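Putative uncharacterized protein (Jonesia denitrificans, PDB 4KTB) is a Nudix-clan protein of unproven function, possibly an asymmetric diadenosine tetraphosphate (Ap4A) hydrolase. Local coordinates at residues 116-120 / 121-125; 176-179 / 180-183. All coordinates share one frame; numbering follows the deposited sequence.

Interactions 1 and 2 lie in series along the chain, the first in the turn after strand 113-118 and the second in helix 176-186, with centres about 15 Å apart. Tyr117 joins them: it points away from the turn of interaction 1, and its hydroxyl OH packs 3.5 Å from Leu179 CD2 of the helix. The same hydroxyl is hydrogen-bonded to Asp43, and the Tyr117 side chain also rests on Gln176, whose side chain is about 8 Å from a bound sodium ion. Interaction 1 is a surface contact that meets a second subunit. Interaction 2 is buried, nearer the centre of the chain, and faces a third subunit.

Interaction 1: 116-120 / 121-125; sequences EYFPT and PGVTP
With chi1 at 74°, Thr124 holds OG1 between its backbone N and carbonyl carbon, facing Glu116, while Phe118 at chi1 -96°, off the staggered values, brings its ring against Val123 CG1 and Thr124 CG2. Thr124 OG1 donates to Glu116 O at 2.4 Å, a modelled length so short that its exact value is doubtful. Thr124 OG1 is also hydrogen-bonded to Phe126 N, so the hydroxyl links Glu116 in strand 113-118 to Phe126 of strand 126-127. Val123 CG1 sits over one face of the Phe118 ring, 3.8 Å from its centroid and offset toward the rim, a CH-pi contact. Thr124 CG2 approaches Phe118 CD1 obliquely at 3.5 Å. Between these pairs the chain reverses in a type II beta turn from Thr120 to Val123, with Gly122 at phi 103°, where a CB would press on the Pro121 carbonyl. An alanine in place of Phe118 would probably leave Val123 CG1 and Thr124 CG2 without the ring they pack on and His82 of the second subunit without its edge-to-face partner. The turn is thus held to its strand by a hydroxyl hydrogen bond to a backbone carbonyl and by methyl packing on an aromatic ring, with no charged group in either.

Interaction 2: 176-179 / 180-183; sequences QDML and LKQA
Leu179 and Ala183 are joined by the i to i+4 backbone bonding of an alpha helix, as are three more pairs in this part of helix 176-186, in a fold consistent with the Nudix clan. Leu180 N, Lys181 N, Gln182 N and Ala183 N bond in turn to the carbonyls of Gln176, Asp177, Met178 and Leu179. The bond from Gln182 N to Met178 O is 2.8 Å long and the straightest, with an N-H...O angle of 168°; that from Ala183 N to Leu179 O, at 140°, is the most bent.

The Lys181 side chain lies back along this backbone. Lys181 CG passes 3.4 Å from Asp177 O, and the chain then bends at chi3 and crosses Met178, a selenomethionine, at about a right angle. The Lys181 end, NZ and CE, meets the Met178 methyl CE, but two conformers of Met178 are deposited, so this meeting is uncertain. Asp177 OD2 and Lys181 NZ remain 5.2 Å apart, too far for a salt bridge, though their opposite charges may attract weakly.

Further out, the helix is wedged between several parts of the fold. Leu179 packs on Thr113 and Tyr117 of strand 113-118 and on Phe126, and Asp177, Leu180 and Lys181 share Leu169 of helix 166-170. Met178 and Lys181 face Leu190 and Asp192 of the third subunit, so one side of the helix is at a subunit interface.

Gln182 lies among both sets of partners. It packs on Phe112 and Phe126, and its NE2 makes a weak hydrogen bond to Ala185 O of the third subunit. With CG anti to the carbonyl carbon (chi1 -67°) and the chain extended beyond it, the side chain lies back alongside Met178, and Gln182 CG is 3.4 Å from Met178 O.

Interaction 1: 116-120 / 121-125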
ATOM      1  N   GLU A 116      -0.411  -4.781  15.895  1.00  5.45           N
ATOM      2  CA  GLU A 116      -0.596  -4.157  17.177  1.00  5.54           C
ATOM      3  C   GLU A 116      -0.587  -5.219  18.256  1.00  6.15           C
ATOM      4  O   GLU A 116      -1.599  -5.854  18.531  1.00 10.48           O
ATOM      5  CB  GLU A 116      -1.891  -3.359  17.143  1.00  5.46           C
ATOM      6  CG  GLU A 116      -1.928  -2.440  15.935  1.00  6.47           C
ATOM      7  CD  GLU A 116      -3.232  -1.673  15.761  1.00 10.23           C
ATOM      8  OE1 GLU A 116      -3.622  -1.446  14.599  1.00 10.66           O
ATOM      9  OE2 GLU A 116      -3.855  -1.270  16.767  1.00  6.75           O
ATOM     10  N   TYR A 117       0.589  -5.423  18.828  1.00  6.65           N
ATOM     11  CA  TYR A 117       0.770  -6.398  19.880  1.00  6.97           C
ATOM     12  C   TYR A 117       0.236  -5.822  21.168  1.00 11.20           C
ATOM     13  O   TYR A 117       0.793  -4.860  21.701  1.00  8.06           O
ATOM     14  CB  TYR A 117       2.247  -6.732  20.067  1.00  7.10           C
ATOM     15  CG  TYR A 117       2.979  -7.283  18.858  1.00 12.93           C
ATOM     16  CD1 TYR A 117       3.591  -6.428  17.942  1.00 11.50           C
ATOM     17  CD2 TYR A 117       3.107  -8.655  18.664  1.00 12.51           C
ATOM     18  CE1 TYR A 117       4.281  -6.921  16.859  1.00 13.76           C
ATOM     19  CE2 TYR A 117       3.788  -9.162  17.580  1.00 12.33           C
ATOM     20  CZ  TYR A 117       4.374  -8.290  16.682  1.00 15.10           C
ATOM     21  OH  TYR A 117       5.062  -8.778  15.605  1.00 18.21           O
ATOM     22  N   PHE A 118      -0.829  -6.432  21.674  1.00 15.22           N
ATOM     23  CA  PHE A 118      -1.449  -5.990  22.922  1.00 16.88           C
ATOM     24  C   PHE A 118      -0.924  -6.750  24.123  1.00 17.22           C
ATOM     25  O   PHE A 118      -0.545  -7.912  24.019  1.00 21.32           O
ATOM     26  CB  PHE A 118      -2.974  -6.112  22.846  1.00 15.16           C
ATOM     27  CG  PHE A 118      -3.668  -4.824  22.468  1.00 17.59           C
ATOM     28  CD1 PHE A 118      -3.392  -4.193  21.257  1.00 14.79           C
ATOM     29  CD2 PHE A 118      -4.602  -4.242  23.316  1.00 21.46           C
ATOM     30  CE1 PHE A 118      -4.030  -2.986  20.896  1.00 16.70           C
ATOM     31  CE2 PHE A 118      -5.242  -3.036  22.960  1.00 22.39           C
ATOM     32  CZ  PHE A 118      -4.953  -2.414  21.748  1.00 18.33           C
ATOM     33  N   PRO A 119      -0.902  -6.088  25.283  1.00 15.25           N
ATOM     34  CA  PRO A 119      -0.418  -6.737  26.500  1.00 15.89           C
ATOM     35  C   PRO A 119      -1.475  -7.670  27.057  1.00 19.53           C
ATOM     36  O   PRO A 119      -1.234  -8.336  28.056  1.00 19.27           O
ATOM     37  CB  PRO A 119      -0.210  -5.565  27.456  1.00 14.78           C
ATOM     38  CG  PRO A 119      -1.232  -4.586  27.032  1.00 10.01           C
ATOM     39  CD  PRO A 119      -1.318  -4.699  25.530  1.00 12.61           C
ATOM     40  N   THR A 120      -2.642  -7.693  26.426  1.00 20.44           N
ATOM     41  CA  THR A 120      -3.683  -8.634  26.803  1.00 19.46           C
ATOM     42  C   THR A 120      -3.888  -9.542  25.621  1.00 21.49           C
ATOM     43  O   THR A 120      -4.001  -9.059  24.499  1.00 19.59           O
ATOM     44  CB  THR A 120      -5.014  -7.937  27.072  1.00 19.07           C
ATOM     45  OG1 THR A 120      -4.845  -6.928  28.074  1.00 21.63           O
ATOM     46  CG2 THR A 120      -6.050  -8.943  27.544  1.00 20.47           C
ATOM     47  N   PRO A 121      -3.926 -10.864  25.853  1.00 23.30           N
ATOM     48  CA  PRO A 121      -4.248 -11.707  24.702  1.00 23.31           C
ATOM     49  C   PRO A 121      -5.722 -11.566  24.353  1.00 23.52           C
ATOM     50  O   PRO A 121      -6.539 -11.377  25.257  1.00 21.69           O
ATOM     51  CB  PRO A 121      -3.954 -13.126  25.210  1.00 26.20           C
ATOM     52  CG  PRO A 121      -4.148 -13.037  26.705  1.00 26.89           C
ATOM     53  CD  PRO A 121      -3.688 -11.648  27.080  1.00 25.40           C
ATOM     54  N   GLY A 122      -6.051 -11.610  23.064  1.00 24.78           N
ATOM     55  CA  GLY A 122      -7.444 -11.681  22.653  1.00 23.21           C
ATOM     56  C   GLY A 122      -8.032 -10.382  22.141  1.00 25.23           C
ATOM     57  O   GLY A 122      -9.217 -10.322  21.799  1.00 28.65           O
ATOM     58  N   VAL A 123      -7.210  -9.339  22.086  1.00 21.02           N
ATOM     59  CA  VAL A 123      -7.683  -8.026  21.680  1.00 15.84           C
ATOM     60  C   VAL A 123      -7.385  -7.787  20.211  1.00 13.88           C
ATOM     61  O   VAL A 123      -8.253  -7.390  19.438  1.00 15.46           O
ATOM     62  CB  VAL A 123      -7.073  -6.924  22.546  1.00 17.80           C
ATOM     63  CG1 VAL A 123      -7.583  -5.568  22.102  1.00 17.95           C
ATOM     64  CG2 VAL A 123      -7.429  -7.161  24.013  1.00 17.87           C
ATOM     65  N   THR A 124      -6.152  -8.039  19.819  1.00 13.17           N
ATOM     66  CA  THR A 124      -5.816  -8.047  18.408  1.00 15.05           C
ATOM     67  C   THR A 124      -5.254  -9.415  18.118  1.00 13.82           C
ATOM     68  O   THR A 124      -5.117 -10.215  19.043  1.00 10.14           O
ATOM     69  CB  THR A 124      -4.778  -6.980  18.053  1.00 15.82           C
ATOM     70  OG1 THR A 124      -3.492  -7.390  18.533  1.00 16.93           O
ATOM     71  CG2 THR A 124      -5.183  -5.641  18.632  1.00 14.17           C
ATOM     72  N   PRO A 125      -4.927  -9.694  16.841  1.00 18.86           N
ATOM     73  CA  PRO A 125      -4.218 -10.956  16.611  1.00 18.79           C
ATOM     74  C   PRO A 125      -2.825 -10.969  17.231  1.00 17.66           C
ATOM     75  O   PRO A 125      -2.121 -11.962  17.110  1.00  9.32           O
ATOM     76  CB  PRO A 125      -4.100 -11.006  15.083  1.00 21.14           C
ATOM     77  CG  PRO A 125      -5.308 -10.239  14.582  1.00 21.74           C
ATOM     78  CD  PRO A 125      -5.433  -9.104  15.580  1.00 19.99           C
TER

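Interaction 2: 176-179 / 180-183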
ATOM      1  N   GLN A 176       2.939 -13.817  15.649  1.00 10.75           N
ATOM      2  CA  GLN A 176       3.850 -13.596  14.534  1.00 10.33           C
ATOM      3  C   GLN A 176       3.656 -14.602  13.408  1.00 14.37           C
ATOM      4  O   GLN A 176       4.062 -14.355  12.272  1.00 14.58           O
ATOM      5  CB  GLN A 176       5.301 -13.603  15.001  1.00 10.35           C
ATOM      6  CG  GLN A 176       5.704 -12.361  15.785  1.00 23.06           C
ATOM      7  CD  GLN A 176       7.138 -11.931  15.526  1.00 18.91           C
ATOM      8  OE1 GLN A 176       7.405 -10.754  15.259  1.00 15.50           O
ATOM      9  NE2 GLN A 176       8.071 -12.880  15.611  1.00 13.73           N
ATOM     10  N   ASP A 177       3.044 -15.741  13.716  1.00 11.72           N
ATOM     11  CA  ASP A 177       2.730 -16.691  12.660  1.00 12.73           C
ATOM     12  C   ASP A 177       1.741 -16.039  11.712  1.00 12.61           C
ATOM     13  O   ASP A 177       1.848 -16.182  10.500  1.00 16.57           O
ATOM     14  CB  ASP A 177       2.180 -18.001  13.217  1.00 13.49           C
ATOM     15  CG  ASP A 177       1.077 -17.789  14.212  1.00 23.29           C
ATOM     16  OD1 ASP A 177       1.146 -16.807  14.980  1.00 23.09           O
ATOM     17  OD2 ASP A 177       0.135 -18.607  14.236  1.00 23.46           O
HETATM   18  N   MSE A 178       0.790 -15.299  12.262  0.62 11.57           N
HETATM   19  CA  MSE A 178      -0.183 -14.606  11.433  0.62 13.37           C
HETATM   20  C   MSE A 178       0.452 -13.462  10.651  0.62 14.40           C
HETATM   21  O   MSE A 178       0.147 -13.250   9.475  0.62 15.52           O
HETATM   22  CB  MSE A 178      -1.314 -14.061  12.290  0.62 12.13           C
HETATM   23  CG  MSE A 178      -2.304 -13.226  11.508  0.62 10.90           C
HETATM   24 SE   MSE A 178      -3.044 -14.146   9.944  0.62 20.23          SE
HETATM   25  CE  MSE A 178      -3.661 -15.826  10.754  0.62 20.46           C
ATOM     26  N   LEU A 179       1.328 -12.715  11.314  1.00 12.63           N
ATOM     27  CA  LEU A 179       2.022 -11.616  10.651  1.00 13.28           C
ATOM     28  C   LEU A 179       2.826 -12.166   9.474  1.00 13.95           C
ATOM     29  O   LEU A 179       2.907 -11.542   8.410  1.00 13.01           O
ATOM     30  CB  LEU A 179       2.928 -10.877  11.633  1.00 10.59           C
ATOM     31  CG  LEU A 179       3.694  -9.685  11.064  1.00  7.86           C
ATOM     32  CD1 LEU A 179       2.751  -8.702  10.424  1.00  7.51           C
ATOM     33  CD2 LEU A 179       4.485  -9.010  12.172  1.00  7.58           C
ATOM     34  N   LEU A 180       3.389 -13.355   9.656  1.00  9.87           N
ATOM     35  CA  LEU A 180       4.114 -14.007   8.580  1.00 12.96           C
ATOM     36  C   LEU A 180       3.182 -14.315   7.397  1.00 13.59           C
ATOM     37  O   LEU A 180       3.545 -14.118   6.234  1.00 15.84           O
ATOM     38  CB  LEU A 180       4.786 -15.274   9.103  1.00 16.00           C
ATOM     39  CG  LEU A 180       5.302 -16.246   8.052  1.00 11.86           C
ATOM     40  CD1 LEU A 180       6.365 -15.588   7.184  1.00 11.46           C
ATOM     41  CD2 LEU A 180       5.837 -17.496   8.737  1.00 12.79           C
ATOM     42  N   LYS A 181       1.975 -14.776   7.702  1.00 14.28           N
ATOM     43  CA  LYS A 181       0.995 -15.079   6.665  1.00 15.98           C
ATOM     44  C   LYS A 181       0.528 -13.826   5.950  1.00 14.06           C
ATOM     45  O   LYS A 181       0.331 -13.822   4.734  1.00 13.68           O
ATOM     46  CB  LYS A 181      -0.210 -15.786   7.267  1.00 16.77           C
ATOM     47  CG  LYS A 181       0.076 -17.176   7.767  1.00 18.88           C
ATOM     48  CD  LYS A 181      -1.228 -17.883   8.043  1.00 20.83           C
ATOM     49  CE  LYS A 181      -1.251 -18.442   9.453  1.00 24.48           C
ATOM     50  NZ  LYS A 181      -2.556 -19.083   9.801  1.00 24.32           N
ATOM     51  N   GLN A 182       0.320 -12.769   6.714  1.00 10.15           N
ATOM     52  CA  GLN A 182       0.020 -11.480   6.115  1.00 15.94           C
ATOM     53  C   GLN A 182       1.146 -11.051   5.186  1.00 14.01           C
ATOM     54  O   GLN A 182       0.898 -10.482   4.139  1.00 11.99           O
ATOM     55  CB  GLN A 182      -0.191 -10.421   7.201  1.00 14.58           C
ATOM     56  CG  GLN A 182      -1.426 -10.634   8.037  1.00 13.30           C
ATOM     57  CD  GLN A 182      -1.514  -9.660   9.189  1.00 11.64           C
ATOM     58  OE1 GLN A 182      -1.220 -10.008  10.333  1.00 11.73           O
ATOM     59  NE2 GLN A 182      -1.913  -8.424   8.890  1.00 14.81           N
ATOM     60  N   ALA A 183       2.386 -11.348   5.566  1.00 16.56           N
ATOM     61  CA  ALA A 183       3.544 -10.933   4.774  1.00 15.08           C
ATOM     62  C   ALA A 183       3.593 -11.709   3.466  1.00 14.04           C
ATOM     63  O   ALA A 183       3.825 -11.137   2.397  1.00  9.59           O
ATOM     64  CB  ALA A 183       4.843 -11.111   5.573  1.00 15.05           C
TER